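Long-range contacts in membrane protein (Acinetobacter baumannii AB307-0294, PDB 5DL5), which forms an OprD-family beta-barrel channel in the bacterial outer membrane that probably lets small solutes and antibiotics through: residues L39-K44 against A411-T416; N320-D325 against E374-N379; R398-R403 against T416-I421. All blocks are in the same frame, centred on the assembly; numbering follows the deposited sequence.

Contact 1 (L39-K44 against A411-T416). With C8E ((hydroxyethyloxy)tri(ethyloxy)octane), chain B.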
loop_
_atom_site.group_PDB
_atom_site.type_symbol
_atom_site.label_atom_id
_atom_site.label_comp_id
_atom_site.label_asym_id
_atom_site.label_seq_id
_atom_site.Cartn_x
_atom_site.Cartn_y
_atom_site.Cartn_z
ATOM N N LEU A 39 -7.764 13.568 -7.317
ATOM C CA LEU A 39 -7.088 13.785 -6.059
ATOM C C LEU A 39 -6.558 15.216 -6.084
ATOM O O LEU A 39 -5.791 15.603 -6.969
ATOM C CB LEU A 39 -5.946 12.768 -5.892
ATOM C CG LEU A 39 -5.249 12.632 -4.533
ATOM C CD1 LEU A 39 -4.441 11.275 -4.394
ATOM C CD2 LEU A 39 -4.442 13.850 -4.185
ATOM N N THR A 40 -6.987 16.003 -5.116
ATOM C CA THR A 40 -6.507 17.360 -4.962
ATOM C C THR A 40 -6.047 17.610 -3.519
ATOM O O THR A 40 -6.671 17.163 -2.535
ATOM C CB THR A 40 -7.651 18.403 -5.261
ATOM O OG1 THR A 40 -8.649 18.329 -4.245
ATOM C CG2 THR A 40 -8.323 18.190 -6.651
ATOM N N ARG A 41 -5.027 18.428 -3.379
ATOM C CA ARG A 41 -4.497 18.911 -2.080
ATOM C C ARG A 41 -4.318 20.439 -2.168
ATOM O O ARG A 41 -3.510 20.946 -3.011
ATOM C CB ARG A 41 -3.120 18.339 -1.897
ATOM C CG ARG A 41 -3.161 16.840 -1.630
ATOM C CD ARG A 41 -1.937 16.273 -0.853
ATOM N NE ARG A 41 -2.127 14.820 -0.781
ATOM C CZ ARG A 41 -1.206 13.933 -0.443
ATOM N NH1 ARG A 41 -0.019 14.307 -0.184
ATOM N NH2 ARG A 41 -1.490 12.666 -0.419
ATOM N N ASP A 42 -5.100 21.159 -1.344
ATOM C CA ASP A 42 -5.028 22.603 -1.195
ATOM C C ASP A 42 -4.153 22.909 -0.021
ATOM O O ASP A 42 -4.431 22.457 1.094
ATOM C CB ASP A 42 -6.424 23.161 -0.972
ATOM C CG ASP A 42 -7.344 22.884 -2.186
ATOM O OD1 ASP A 42 -6.879 22.409 -3.260
ATOM O OD2 ASP A 42 -8.567 23.084 -2.084
ATOM N N LYS A 43 -3.088 23.637 -0.240
ATOM C CA LYS A 43 -2.091 23.924 0.819
ATOM C C LYS A 43 -2.023 25.454 1.114
ATOM O O LYS A 43 -2.660 26.226 0.442
ATOM C CB LYS A 43 -0.774 23.278 0.443
ATOM C CG LYS A 43 -0.901 21.776 0.113
ATOM C CD LYS A 43 0.363 21.126 0.601
ATOM C CE LYS A 43 0.491 19.687 0.161
ATOM N NZ LYS A 43 1.856 19.247 0.406
ATOM N N LYS A 44 -1.323 25.908 2.143
ATOM C CA LYS A 44 -1.385 27.357 2.446
ATOM C C LYS A 44 -0.524 28.156 1.380
ATOM O O LYS A 44 0.146 27.547 0.499
ATOM C CB LYS A 44 -1.125 27.683 3.899
ATOM C CG LYS A 44 -0.133 26.828 4.669
ATOM C CD LYS A 44 0.209 27.479 6.023
ATOM C CE LYS A 44 1.106 26.553 6.797
ATOM N NZ LYS A 44 1.986 27.219 7.776
ATOM N N ALA A 411 9.226 19.729 5.547
ATOM C CA ALA A 411 9.756 18.431 5.959
ATOM C C ALA A 411 8.862 17.246 5.705
ATOM O O ALA A 411 9.401 16.168 5.735
ATOM C CB ALA A 411 10.233 18.405 7.395
ATOM N N TYR A 412 7.538 17.391 5.457
ATOM C CA TYR A 412 6.693 16.208 5.262
ATOM C C TYR A 412 5.571 16.500 4.278
ATOM O O TYR A 412 5.822 16.446 3.117
ATOM C CB TYR A 412 6.185 15.604 6.582
ATOM C CG TYR A 412 5.463 14.262 6.450
ATOM C CD1 TYR A 412 6.094 13.145 5.887
ATOM C CD2 TYR A 412 4.177 14.132 6.819
ATOM C CE1 TYR A 412 5.446 11.951 5.762
ATOM C CE2 TYR A 412 3.513 12.959 6.677
ATOM C CZ TYR A 412 4.125 11.875 6.145
ATOM O OH TYR A 412 3.423 10.748 6.129
ATOM N N ILE A 413 4.386 16.884 4.693
ATOM C CA ILE A 413 3.302 17.247 3.775
ATOM C C ILE A 413 2.937 18.681 3.943
ATOM O O ILE A 413 2.877 19.423 3.013
ATOM C CB ILE A 413 2.050 16.348 4.027
ATOM C CG1 ILE A 413 2.388 14.861 3.619
ATOM C CG2 ILE A 413 0.885 16.832 3.191
ATOM C CD1 ILE A 413 1.388 13.818 4.155
ATOM N N GLY A 414 2.681 19.142 5.154
ATOM C CA GLY A 414 2.319 20.569 5.251
ATOM C C GLY A 414 0.793 20.666 5.456
ATOM O O GLY A 414 0.076 19.717 5.111
ATOM N N ASP A 415 0.296 21.806 5.995
ATOM C CA ASP A 415 -1.133 21.918 6.213
ATOM C C ASP A 415 -1.891 21.725 4.883
ATOM O O ASP A 415 -1.505 22.362 3.876
ATOM C CB ASP A 415 -1.507 23.277 6.750
ATOM C CG ASP A 415 -1.012 23.517 8.160
ATOM O OD1 ASP A 415 -0.420 22.666 8.795
ATOM O OD2 ASP A 415 -1.301 24.565 8.650
ATOM N N THR A 416 -2.987 20.961 4.904
ATOM C CA THR A 416 -3.684 20.494 3.712
ATOM C C THR A 416 -5.106 20.098 3.971
ATOM O O THR A 416 -5.412 19.497 4.998
ATOM C CB THR A 416 -3.000 19.174 3.197
ATOM O OG1 THR A 416 -1.658 19.451 2.804
ATOM C CG2 THR A 416 -3.747 18.535 2.038
HETATM C C6 C8E B . 6.690 13.670 -8.007
HETATM C C7 C8E B . 5.216 14.109 -7.774
HETATM C C8 C8E B . 4.994 15.252 -6.755
HETATM O O9 C8E B . 3.758 15.146 -5.959
HETATM C C10 C8E B . 4.136 15.122 -4.587
HETATM C C11 C8E B . 4.480 13.683 -4.164
HETATM O O12 C8E B . 4.389 13.514 -2.766
HETATM C C13 C8E B . 3.099 13.697 -2.163
HETATM C C14 C8E B . 2.386 12.379 -2.018
HETATM O O15 C8E B . 1.868 12.130 -0.714
HETATM C C16 C8E B . 2.755 12.189 0.412
HETATM C C17 C8E B . 2.207 11.141 1.379
HETATM O O18 C8E B . 0.773 11.059 1.112
HETATM C C19 C8E B . 0.212 9.744 1.218
HETATM C C20 C8E B . -1.296 9.847 1.060
HETATM O O21 C8E B . -2.095 8.680 1.405
#
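Lys43 and Thr416 bring their CA atoms to within 4.8 Å of each other where strand 29-43 runs antiparallel to the start of strand 416-428, the seam at which the first and last strands of the porin barrel meet. Two CA-H...O contacts accompany this approach: Thr416 CA lies 3.4 Å from Asp42 O with an angle of 154° at the hydrogen, and Lys43 CA approaches Asp415 O in return. The side chains of Lys43 and Thr416 run side by side in the same direction. CG of Lys43 stands opposite its carbonyl carbon (chi1 -53°), and the bend at chi2 carries the chain past Thr416 OG1, which is 3.4 Å from CE. NZ thus reaches beyond the strand and donates to Ile413 O at 2.8 Å, 29° out of the carbonyl plane, tying the preceding loop to strand 29-43. Thr416 OG1 is itself engaged, giving its proton to Gly414 O. On the other branch of Thr416, CG2 meets Arg41 CB at 4.0 Å. Lys44 and Asp415 cross more loosely: Lys44 NZ stays 4.3 Å from Asp415 OD2, beyond a salt bridge, and Asp415 OD1 takes the backbone N-H of Ala404. Arg41, whose NE pairs with Glu418, extends its guanidinium to a detergent molecule, with NH1 bonded to the ether oxygen O15 at 2.9 Å and NH2 to O18 at 3.2 Å.

Contact 2 (N320-D325 against E374-N379). With C8E ((hydroxyethyloxy)tri(ethyloxy)octane), chain B.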
loop_
_atom_site.group_PDB
_atom_site.type_symbol
_atom_site.label_atom_id
_atom_site.label_comp_id
_atom_site.label_asym_id
_atom_site.label_seq_id
_atom_site.Cartn_x
_atom_site.Cartn_y
_atom_site.Cartn_z
ATOM N N ASN A 320 -2.450 3.710 11.676
ATOM C CA ASN A 320 -2.520 5.201 11.729
ATOM C C ASN A 320 -1.882 5.729 10.471
ATOM O O ASN A 320 -0.750 6.289 10.451
ATOM C CB ASN A 320 -1.874 5.809 12.927
ATOM C CG ASN A 320 -2.560 5.420 14.240
ATOM O OD1 ASN A 320 -3.574 4.727 14.260
ATOM N ND2 ASN A 320 -1.962 5.832 15.348
ATOM N N SER A 321 -2.684 5.633 9.420
ATOM C CA SER A 321 -2.209 5.781 8.059
ATOM C C SER A 321 -3.382 6.182 7.175
ATOM O O SER A 321 -4.229 5.347 6.886
ATOM C CB SER A 321 -1.668 4.447 7.488
ATOM O OG SER A 321 -1.019 4.742 6.219
ATOM N N TYR A 322 -3.423 7.444 6.807
ATOM C CA TYR A 322 -4.482 8.017 5.942
ATOM C C TYR A 322 -3.780 8.913 4.951
ATOM O O TYR A 322 -3.046 8.401 4.159
ATOM C CB TYR A 322 -5.589 8.774 6.765
ATOM C CG TYR A 322 -6.407 7.837 7.677
ATOM C CD1 TYR A 322 -7.447 7.048 7.137
ATOM C CD2 TYR A 322 -6.074 7.671 9.035
ATOM C CE1 TYR A 322 -8.139 6.123 7.919
ATOM C CE2 TYR A 322 -6.754 6.761 9.832
ATOM C CZ TYR A 322 -7.845 6.061 9.293
ATOM O OH TYR A 322 -8.561 5.215 10.091
ATOM N N MET A 323 -3.882 10.232 4.999
ATOM C CA MET A 323 -3.059 11.030 4.095
ATOM C C MET A 323 -1.647 11.024 4.709
ATOM O O MET A 323 -0.701 10.700 4.045
ATOM C CB MET A 323 -3.557 12.434 3.887
ATOM C CG MET A 323 -2.532 13.185 3.026
ATOM S SD MET A 323 -2.988 14.887 2.831
ATOM C CE MET A 323 -2.687 15.559 4.442
ATOM N N SER A 324 -1.500 11.374 5.999
ATOM C CA SER A 324 -0.221 11.168 6.675
ATOM C C SER A 324 -0.112 9.777 7.193
ATOM O O SER A 324 -1.107 9.162 7.579
ATOM C CB SER A 324 -0.063 12.155 7.881
ATOM O OG SER A 324 1.044 11.805 8.647
ATOM N N ASP A 325 1.106 9.254 7.237
ATOM C CA ASP A 325 1.324 7.919 7.766
ATOM C C ASP A 325 1.872 7.900 9.175
ATOM O O ASP A 325 2.145 6.787 9.704
ATOM C CB ASP A 325 2.275 7.186 6.892
ATOM C CG ASP A 325 1.634 6.825 5.539
ATOM O OD1 ASP A 325 0.504 6.320 5.489
ATOM O OD2 ASP A 325 2.339 6.980 4.568
ATOM N N GLU A 374 1.339 16.636 14.544
ATOM C CA GLU A 374 0.448 16.689 13.423
ATOM C C GLU A 374 -0.891 16.067 13.822
ATOM O O GLU A 374 -0.958 15.267 14.776
ATOM C CB GLU A 374 1.022 15.881 12.256
ATOM C CG GLU A 374 1.217 14.406 12.530
ATOM C CD GLU A 374 1.868 13.629 11.322
ATOM O OE1 GLU A 374 2.552 12.602 11.516
ATOM O OE2 GLU A 374 1.678 14.028 10.123
ATOM N N ARG A 375 -1.940 16.488 13.131
ATOM C CA ARG A 375 -3.183 15.809 13.244
ATOM C C ARG A 375 -3.983 15.782 11.955
ATOM O O ARG A 375 -3.918 16.714 11.159
ATOM C CB ARG A 375 -4.056 16.545 14.302
ATOM C CG ARG A 375 -4.600 17.837 13.852
ATOM C CD ARG A 375 -5.384 18.481 14.999
ATOM N NE ARG A 375 -5.947 19.685 14.488
ATOM C CZ ARG A 375 -5.413 20.890 14.597
ATOM N NH1 ARG A 375 -4.279 21.081 15.292
ATOM N NH2 ARG A 375 -6.030 21.910 13.993
ATOM N N GLU A 376 -4.848 14.780 11.908
ATOM C CA GLU A 376 -5.638 14.520 10.770
ATOM C C GLU A 376 -7.032 14.087 11.139
ATOM O O GLU A 376 -7.207 13.156 11.934
ATOM C CB GLU A 376 -4.986 13.393 9.897
ATOM C CG GLU A 376 -5.601 13.332 8.509
ATOM C CD GLU A 376 -4.893 12.361 7.542
ATOM O OE1 GLU A 376 -5.574 11.980 6.541
ATOM O OE2 GLU A 376 -3.683 11.969 7.727
ATOM N N PHE A 377 -7.985 14.780 10.578
ATOM C CA PHE A 377 -9.427 14.427 10.581
ATOM C C PHE A 377 -9.856 13.857 9.186
ATOM O O PHE A 377 -9.752 14.535 8.136
ATOM C CB PHE A 377 -10.329 15.625 10.952
ATOM C CG PHE A 377 -11.812 15.249 11.123
ATOM C CD1 PHE A 377 -12.210 14.087 11.837
ATOM C CD2 PHE A 377 -12.869 16.064 10.561
ATOM C CE1 PHE A 377 -13.574 13.758 11.979
ATOM C CE2 PHE A 377 -14.227 15.741 10.740
ATOM C CZ PHE A 377 -14.582 14.615 11.438
ATOM N N PHE A 378 -10.267 12.600 9.187
ATOM C CA PHE A 378 -10.538 11.866 7.928
ATOM C C PHE A 378 -12.026 11.472 7.856
ATOM O O PHE A 378 -12.617 11.014 8.906
ATOM C CB PHE A 378 -9.659 10.595 7.994
ATOM C CG PHE A 378 -9.977 9.581 6.882
ATOM C CD1 PHE A 378 -9.416 9.757 5.608
ATOM C CD2 PHE A 378 -10.810 8.501 7.099
ATOM C CE1 PHE A 378 -9.691 8.815 4.586
ATOM C CE2 PHE A 378 -11.159 7.624 6.057
ATOM C CZ PHE A 378 -10.561 7.747 4.832
ATOM N N ASN A 379 -12.652 11.610 6.679
ATOM C CA ASN A 379 -13.958 11.049 6.440
ATOM C C ASN A 379 -13.959 10.362 5.089
ATOM O O ASN A 379 -13.378 10.893 4.114
ATOM C CB ASN A 379 -15.037 12.088 6.480
ATOM C CG ASN A 379 -15.316 12.551 7.890
ATOM O OD1 ASN A 379 -16.133 11.973 8.578
ATOM N ND2 ASN A 379 -14.560 13.577 8.352
HETATM C C6 C8E B . 6.690 13.670 -8.007
HETATM C C7 C8E B . 5.216 14.109 -7.774
HETATM C C8 C8E B . 4.994 15.252 -6.755
HETATM O O9 C8E B . 3.758 15.146 -5.959
HETATM C C10 C8E B . 4.136 15.122 -4.587
HETATM C C11 C8E B . 4.480 13.683 -4.164
HETATM O O12 C8E B . 4.389 13.514 -2.766
HETATM C C13 C8E B . 3.099 13.697 -2.163
HETATM C C14 C8E B . 2.386 12.379 -2.018
HETATM O O15 C8E B . 1.868 12.130 -0.714
HETATM C C16 C8E B . 2.755 12.189 0.412
HETATM C C17 C8E B . 2.207 11.141 1.379
HETATM O O18 C8E B . 0.773 11.059 1.112
HETATM C C19 C8E B . 0.212 9.744 1.218
HETATM C C20 C8E B . -1.296 9.847 1.060
HETATM O O21 C8E B . -2.095 8.680 1.405
#
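Glu376 grips two successive peptide N-H groups of the loop 320-325 with its two carboxylate oxygens. Its CG stands opposite the backbone N (chi1 -165°) and the rest of the chain is extended, which brings the carboxylate off the strand to the turn in the loop. OE1 accepts Met323 N at 2.9 Å through its syn lone pair; OE2 accepts Ser324 N at 2.8 Å, also on the syn side but 24° out of the carboxylate plane. OE1 has a further partner in Ser400 OG, so the buried carboxylate, probably ionised, is held from both the loop and the neighbouring strand. Two residues earlier, Glu374 follows a different course: CG sits between the backbone N and the carbonyl carbon (chi1 62°), and the extended chain delivers OE2 to Ser324 OG, 2.7 Å away and above the carboxylate plane. Tyr402 OH binds the same oxygen. At the far end the side chains of Tyr322 and Phe378 cross at about a right angle, although their ring planes are only moderately inclined. Tyr322 sets its CD1 over the centre of the Phe378 ring, 3.6 Å from Phe378 CG, while its OH reaches Gln335 and Gln337. Tyr322 O accepts the detergent hydroxyl O21 at 2.9 Å. The alternate residues Glu374, Glu376 and Phe378 thus fasten an inward-folded loop to the barrel wall, consistent with the loops that narrow OprD-family channels.

Contact 3 (R398-R403 against T416-I421). With C8E ((hydroxyethyloxy)tri(ethyloxy)octane), chain B.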
loop_
_atom_site.group_PDB
_atom_site.type_symbol
_atom_site.label_atom_id
_atom_site.label_comp_id
_atom_site.label_asym_id
_atom_site.label_seq_id
_atom_site.Cartn_x
_atom_site.Cartn_y
_atom_site.Cartn_z
ATOM N N ARG A 398 -13.555 10.783 -0.234
ATOM C CA ARG A 398 -12.850 10.891 0.990
ATOM C C ARG A 398 -12.191 12.247 1.124
ATOM O O ARG A 398 -11.780 12.879 0.133
ATOM C CB ARG A 398 -11.875 9.740 1.193
ATOM C CG ARG A 398 -10.661 9.695 0.383
ATOM C CD ARG A 398 -9.705 8.536 0.704
ATOM N NE ARG A 398 -8.496 9.002 1.380
ATOM C CZ ARG A 398 -7.485 8.195 1.730
ATOM N NH1 ARG A 398 -7.535 6.896 1.468
ATOM N NH2 ARG A 398 -6.496 8.656 2.453
ATOM N N ASN A 399 -12.154 12.721 2.359
ATOM C CA ASN A 399 -11.536 14.002 2.690
ATOM C C ASN A 399 -10.688 13.923 3.977
ATOM O O ASN A 399 -11.071 13.225 4.965
ATOM C CB ASN A 399 -12.626 15.023 2.879
ATOM C CG ASN A 399 -12.089 16.367 3.407
ATOM O OD1 ASN A 399 -12.243 16.725 4.601
ATOM N ND2 ASN A 399 -11.464 17.108 2.539
ATOM N N SER A 400 -9.536 14.609 3.930
ATOM C CA SER A 400 -8.635 14.792 5.052
ATOM C C SER A 400 -8.402 16.245 5.311
ATOM O O SER A 400 -8.003 17.028 4.388
ATOM C CB SER A 400 -7.319 14.110 4.815
ATOM O OG SER A 400 -7.556 12.764 4.967
ATOM N N TYR A 401 -8.656 16.631 6.552
ATOM C CA TYR A 401 -8.270 17.970 7.004
ATOM C C TYR A 401 -6.998 17.751 7.899
ATOM O O TYR A 401 -7.075 17.046 8.924
ATOM C CB TYR A 401 -9.482 18.728 7.651
ATOM C CG TYR A 401 -9.141 20.024 8.451
ATOM C CD1 TYR A 401 -8.848 19.924 9.806
ATOM C CD2 TYR A 401 -9.207 21.310 7.908
ATOM C CE1 TYR A 401 -8.523 21.001 10.602
ATOM C CE2 TYR A 401 -8.915 22.437 8.725
ATOM C CZ TYR A 401 -8.532 22.248 10.081
ATOM O OH TYR A 401 -8.219 23.245 11.032
ATOM N N TYR A 402 -5.835 18.240 7.428
ATOM C CA TYR A 402 -4.597 17.905 8.012
ATOM C C TYR A 402 -3.853 19.147 8.449
ATOM O O TYR A 402 -3.773 20.113 7.680
ATOM C CB TYR A 402 -3.762 17.090 7.051
ATOM C CG TYR A 402 -2.341 16.860 7.497
ATOM C CD1 TYR A 402 -2.030 15.787 8.343
ATOM C CD2 TYR A 402 -1.319 17.710 7.105
ATOM C CE1 TYR A 402 -0.748 15.542 8.764
ATOM C CE2 TYR A 402 -0.015 17.541 7.576
ATOM C CZ TYR A 402 0.271 16.420 8.385
ATOM O OH TYR A 402 1.513 16.173 8.849
ATOM N N ARG A 403 -3.331 19.131 9.703
ATOM C CA ARG A 403 -2.585 20.243 10.203
ATOM C C ARG A 403 -1.332 19.780 10.942
ATOM O O ARG A 403 -1.376 18.791 11.596
ATOM C CB ARG A 403 -3.437 21.117 11.173
ATOM C CG ARG A 403 -4.615 21.886 10.540
ATOM C CD ARG A 403 -4.236 22.889 9.472
ATOM N NE ARG A 403 -5.411 23.499 8.788
ATOM C CZ ARG A 403 -6.077 22.996 7.743
ATOM N NH1 ARG A 403 -5.758 21.835 7.198
ATOM N NH2 ARG A 403 -7.090 23.682 7.209
ATOM N N THR A 416 -2.987 20.961 4.904
ATOM C CA THR A 416 -3.684 20.494 3.712
ATOM C C THR A 416 -5.106 20.098 3.971
ATOM O O THR A 416 -5.412 19.497 4.998
ATOM C CB THR A 416 -3.000 19.174 3.197
ATOM O OG1 THR A 416 -1.658 19.451 2.804
ATOM C CG2 THR A 416 -3.747 18.535 2.038
ATOM N N ASN A 417 -5.939 20.393 2.994
ATOM C CA ASN A 417 -7.253 19.896 2.816
ATOM C C ASN A 417 -7.141 19.049 1.541
ATOM O O ASN A 417 -6.967 19.598 0.446
ATOM C CB ASN A 417 -8.232 21.101 2.629
ATOM C CG ASN A 417 -8.157 22.113 3.845
ATOM O OD1 ASN A 417 -7.655 21.801 4.943
ATOM N ND2 ASN A 417 -8.628 23.336 3.626
ATOM N N GLU A 418 -7.421 17.796 1.667
ATOM C CA GLU A 418 -7.260 16.817 0.600
ATOM C C GLU A 418 -8.624 16.280 0.270
ATOM O O GLU A 418 -9.375 15.951 1.172
ATOM C CB GLU A 418 -6.420 15.616 0.986
ATOM C CG GLU A 418 -6.304 14.574 -0.170
ATOM C CD GLU A 418 -5.391 13.356 0.092
ATOM O OE1 GLU A 418 -5.720 12.522 0.883
ATOM O OE2 GLU A 418 -4.337 13.193 -0.567
ATOM N N TRP A 419 -8.937 16.163 -1.002
ATOM C CA TRP A 419 -10.095 15.320 -1.413
ATOM C C TRP A 419 -9.635 14.240 -2.381
ATOM O O TRP A 419 -8.828 14.576 -3.289
ATOM C CB TRP A 419 -11.094 16.134 -2.181
ATOM C CG TRP A 419 -11.901 17.008 -1.320
ATOM C CD1 TRP A 419 -11.634 18.303 -1.024
ATOM C CD2 TRP A 419 -13.179 16.708 -0.722
ATOM N NE1 TRP A 419 -12.598 18.794 -0.237
ATOM C CE2 TRP A 419 -13.574 17.861 -0.025
ATOM C CE3 TRP A 419 -14.011 15.578 -0.701
ATOM C CZ2 TRP A 419 -14.789 17.945 0.686
ATOM C CZ3 TRP A 419 -15.196 15.621 0.058
ATOM C CH2 TRP A 419 -15.571 16.811 0.743
ATOM N N ARG A 420 -10.246 13.065 -2.282
ATOM C CA ARG A 420 -10.042 11.959 -3.249
ATOM C C ARG A 420 -11.350 11.368 -3.592
ATOM O O ARG A 420 -12.173 11.079 -2.720
ATOM C CB ARG A 420 -9.173 10.796 -2.812
ATOM C CG ARG A 420 -7.889 11.156 -2.170
ATOM C CD ARG A 420 -7.068 9.882 -1.872
ATOM N NE ARG A 420 -5.942 10.322 -1.104
ATOM C CZ ARG A 420 -5.059 9.507 -0.482
ATOM N NH1 ARG A 420 -5.061 8.161 -0.632
ATOM N NH2 ARG A 420 -4.153 10.063 0.281
ATOM N N ILE A 421 -11.563 11.189 -4.900
ATOM C CA ILE A 421 -12.739 10.527 -5.347
ATOM C C ILE A 421 -12.317 9.464 -6.401
ATOM O O ILE A 421 -11.549 9.851 -7.388
ATOM C CB ILE A 421 -13.688 11.529 -5.986
ATOM C CG1 ILE A 421 -13.989 12.665 -4.999
ATOM C CG2 ILE A 421 -14.947 10.844 -6.481
ATOM C CD1 ILE A 421 -14.731 13.802 -5.592
HETATM C C6 C8E B . 6.690 13.670 -8.007
HETATM C C7 C8E B . 5.216 14.109 -7.774
HETATM C C8 C8E B . 4.994 15.252 -6.755
HETATM O O9 C8E B . 3.758 15.146 -5.959
HETATM C C10 C8E B . 4.136 15.122 -4.587
HETATM C C11 C8E B . 4.480 13.683 -4.164
HETATM O O12 C8E B . 4.389 13.514 -2.766
HETATM C C13 C8E B . 3.099 13.697 -2.163
HETATM C C14 C8E B . 2.386 12.379 -2.018
HETATM O O15 C8E B . 1.868 12.130 -0.714
HETATM C C16 C8E B . 2.755 12.189 0.412
HETATM C C17 C8E B . 2.207 11.141 1.379
HETATM O O18 C8E B . 0.773 11.059 1.112
HETATM C C19 C8E B . 0.212 9.744 1.218
HETATM C C20 C8E B . -1.296 9.847 1.060
HETATM O O21 C8E B . -2.095 8.680 1.405
#
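Strands 394-404 and 416-428 form an antiparallel beta hairpin of the porin barrel wall, and in it Arg398 pairs with Arg420, Ser400 with Glu418 and Tyr402 with Thr416. Each of these pairs is joined by two backbone hydrogen bonds, for instance Glu418 N to Ser400 O at 2.9 Å, and the short strand axes approach to 4.7 Å at 170°. Arginine and glutamate meet at one end of the face bearing these residues. The guanidinium of Arg398 lies flat on that of Arg420, centres 3.6 Å apart and planes 10° apart; the bend of Arg398 at chi3 lays its guanidinium over one face of the other, whereas Arg420 stays extended from CG to NE. Glu418 probably offsets the gathered charge: its OE1 makes a salt bridge with Arg420, taking NH2 on its syn side at 3.0 Å and NE more weakly, and its OE2 serves Arg41. Such stacked arginines are consistent with the basic ladder that lines OprD-family channels, and Arg420 NH2 donates almost straight to the detergent oxygen O21 at 2.7 Å. On the opposite face Asn399 makes a CH-pi contact with Trp419: CB is 3.8 Å from the centroid of the six-membered ring, close to its normal. Toward the loop end, Arg403 folds back at chi2. Its NH1 grips Tyr402 O at 2.7 Å and Asn417 OD1 at 2.9 Å, both in the guanidinium plane.

In the fold
Contact 2 is the most buried of the three, whereas contacts 1 and 3 each mix buried and exposed residues. Contacts 1 and 3 share Thr416 and flank strand 416-428: contact 3 pairs it with strand 394-404 through a regular backbone ladder, while contact 1, at the end of the strand pairing, relies on a lysine-to-carbonyl bond and CA-H...O contacts. Contact 2 instead joins a loop to strand 371-384 using carboxylates as acceptors. It meets contact 3 through hydroxyls of strand 394-404, which share its two carboxylates, and contact 1 through Tyr412 OH at Asp325 N. One detergent molecule touches all three, so they border a common site on the same side of the chain's centre.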